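Local coordinates for protein probable glutathione S-transferase GSTU1 (Oryza sativa, PDB 1OYJ) that conjugates reduced glutathione to a wide range of hydrophobic electrophiles, herbicides among them, as a tau-class glutathione transferase, at residues A168-T173 against A195-R200. Residues are numbered along the deposited sequence; the frame is centred on the assembly and turned at random.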
loop_
_atom_site.group_PDB
_atom_site.type_symbol
_atom_site.label_atom_id
_atom_site.label_comp_id
_atom_site.label_asym_id
_atom_site.label_seq_id
_atom_site.Cartn_x
_atom_site.Cartn_y
_atom_site.Cartn_z
ATOM N N ALA A 168 1.976 7.315 -10.355
ATOM C CA ALA A 168 0.798 6.828 -9.634
ATOM C C ALA A 168 -0.443 7.706 -9.842
ATOM O O ALA A 168 -1.547 7.199 -9.865
ATOM C CB ALA A 168 1.088 6.738 -8.181
ATOM N N LEU A 169 -0.254 9.025 -9.921
ATOM C CA LEU A 169 -1.408 9.928 -9.922
ATOM C C LEU A 169 -1.861 10.259 -11.368
ATOM O O LEU A 169 -3.040 10.512 -11.630
ATOM C CB LEU A 169 -0.981 11.273 -9.281
ATOM C CG LEU A 169 -2.084 12.350 -9.181
ATOM C CD1 LEU A 169 -3.332 11.847 -8.527
ATOM C CD2 LEU A 169 -1.571 13.561 -8.436
ATOM N N VAL A 170 -0.903 10.250 -12.308
ATOM C CA VAL A 170 -1.235 10.841 -13.653
ATOM C C VAL A 170 -2.413 10.238 -14.397
ATOM O O VAL A 170 -3.151 10.978 -15.016
ATOM C CB VAL A 170 -0.042 10.999 -14.539
ATOM C CG1 VAL A 170 0.477 9.730 -15.009
ATOM C CG2 VAL A 170 -0.295 12.012 -15.689
ATOM N N PRO A 171 -2.651 8.930 -14.306
ATOM C CA PRO A 171 -3.840 8.406 -14.980
ATOM C C PRO A 171 -5.153 9.028 -14.525
ATOM O O PRO A 171 -6.078 9.199 -15.324
ATOM C CB PRO A 171 -3.782 6.905 -14.744
ATOM C CG PRO A 171 -2.277 6.643 -14.434
ATOM C CD PRO A 171 -1.851 7.859 -13.675
ATOM N N PHE A 172 -5.216 9.473 -13.289
ATOM C CA PHE A 172 -6.421 10.059 -12.828
ATOM C C PHE A 172 -6.662 11.452 -13.417
ATOM O O PHE A 172 -7.790 11.941 -13.370
ATOM C CB PHE A 172 -6.446 10.067 -11.279
ATOM C CG PHE A 172 -6.489 8.709 -10.686
ATOM C CD1 PHE A 172 -5.332 8.069 -10.213
ATOM C CD2 PHE A 172 -7.671 8.017 -10.637
ATOM C CE1 PHE A 172 -5.465 6.789 -9.702
ATOM C CE2 PHE A 172 -7.724 6.779 -10.151
ATOM C CZ PHE A 172 -6.650 6.168 -9.689
ATOM N N THR A 173 -5.611 12.053 -13.993
ATOM C CA THR A 173 -5.820 13.345 -14.670
ATOM C C THR A 173 -6.851 13.172 -15.826
ATOM O O THR A 173 -7.548 14.101 -16.188
ATOM C CB THR A 173 -4.572 13.965 -15.194
ATOM O OG1 THR A 173 -3.971 13.176 -16.264
ATOM C CG2 THR A 173 -3.562 14.160 -14.072
ATOM N N ALA A 195 -3.655 21.430 -11.767
ATOM C CA ALA A 195 -4.102 21.482 -13.139
ATOM C C ALA A 195 -2.935 21.725 -14.134
ATOM O O ALA A 195 -2.892 21.115 -15.174
ATOM C CB ALA A 195 -5.196 22.575 -13.296
ATOM N N ALA A 196 -1.992 22.590 -13.739
ATOM C CA ALA A 196 -0.828 22.913 -14.529
ATOM C C ALA A 196 0.054 21.683 -14.597
ATOM O O ALA A 196 0.552 21.352 -15.670
ATOM C CB ALA A 196 -0.038 24.076 -13.862
ATOM N N TRP A 197 0.192 21.007 -13.453
ATOM C CA TRP A 197 0.939 19.740 -13.440
ATOM C C TRP A 197 0.284 18.711 -14.411
ATOM O O TRP A 197 1.004 18.051 -15.214
ATOM C CB TRP A 197 1.070 19.157 -12.028
ATOM C CG TRP A 197 1.564 17.766 -11.961
ATOM C CD1 TRP A 197 2.846 17.333 -11.896
ATOM C CD2 TRP A 197 0.759 16.612 -11.925
ATOM N NE1 TRP A 197 2.866 15.962 -11.877
ATOM C CE2 TRP A 197 1.594 15.513 -11.831
ATOM C CE3 TRP A 197 -0.605 16.423 -11.869
ATOM C CZ2 TRP A 197 1.126 14.222 -11.816
ATOM C CZ3 TRP A 197 -1.079 15.186 -11.779
ATOM C CH2 TRP A 197 -0.215 14.067 -11.746
ATOM N N ALA A 198 -1.039 18.627 -14.379
ATOM C CA ALA A 198 -1.725 17.673 -15.273
ATOM C C ALA A 198 -1.457 18.058 -16.755
ATOM O O ALA A 198 -1.154 17.223 -17.592
ATOM C CB ALA A 198 -3.228 17.607 -14.962
ATOM N N ARG A 199 -1.421 19.367 -17.062
ATOM C CA ARG A 199 -1.180 19.788 -18.470
ATOM C C ARG A 199 0.270 19.442 -18.893
ATOM O O ARG A 199 0.528 18.951 -19.994
ATOM C CB ARG A 199 -1.438 21.291 -18.666
ATOM C CG ARG A 199 -2.868 21.670 -18.687
ATOM C CD ARG A 199 -3.130 23.107 -19.040
ATOM N NE ARG A 199 -2.401 24.086 -18.228
ATOM C CZ ARG A 199 -2.869 24.625 -17.110
ATOM N NH1 ARG A 199 -4.021 24.249 -16.617
ATOM N NH2 ARG A 199 -2.186 25.543 -16.483
ATOM N N ARG A 200 1.223 19.681 -18.000
ATOM C CA ARG A 200 2.658 19.369 -18.244
ATOM C C ARG A 200 2.823 17.838 -18.506
ATOM O O ARG A 200 3.345 17.405 -19.493
ATOM C CB ARG A 200 3.418 19.767 -16.969
ATOM C CG ARG A 200 4.930 19.455 -16.773
ATOM C CD ARG A 200 5.544 20.266 -15.488
ATOM N NE ARG A 200 4.836 21.516 -15.253
ATOM C CZ ARG A 200 4.142 21.885 -14.173
ATOM N NH1 ARG A 200 4.132 21.226 -13.032
ATOM N NH2 ARG A 200 3.511 23.065 -14.217
HETATM O O HOH W 1 -2.032 14.582 -17.932
#
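Trp197 reaches out of its helix and brings CH2 and CZ3 of its six-membered ring up to Leu169, Val170 and Thr173, which approach the indole obliquely. With its CG anti to the backbone N (chi1 168°), the indole extends across to the other segment. Leu169 meets it with its branch point and one methyl: CG lies 3.6 Å from Trp197 CH2, and CD2 packs on both CH2 and CZ3. Val170 comes closest through its backbone, CA lying 3.9 Å from Trp197 CH2, with its CB a little farther off. From further along the chain Thr173 brings its methyl, which is shared by two partners: CG2 stands 3.5 Å from Trp197 CZ3 and 3.6 Å from Ala198 CB. Here the backbones come nearest, Thr173 CA being 6.0 Å from Ala198 CA, an approach consistent with the small side chain of Ala198.

The same threonine is polar on its other branch. A chi1 of 66° turns OG1 back to donate to Val170 O at 2.7 Å, in the carbonyl plane, so this oxygen takes both the hydroxyl and the backbone N of Thr173. One water then donates to Thr173 OG1 and to Ala198 O, bridging the two segments. A valine in place of Thr173 would probably keep much of the methyl packing but leave the water without its mate on this side and Val170 O with one donor fewer.

Elsewhere on the indole, Trp197 NE1 donates to Asp166 OD1 and Phe154 packs edge-to-face, which would limit the ring's freedom to turn. The contact joins helix 164-169 and the residues just after it to helix 192-201 within the all-helical C-terminal domain; Leu169 also packs on Leu115 of helix 97-124, while Val170 rests on Ile23 of helix 16-28, in the thioredoxin-like N-terminal domain.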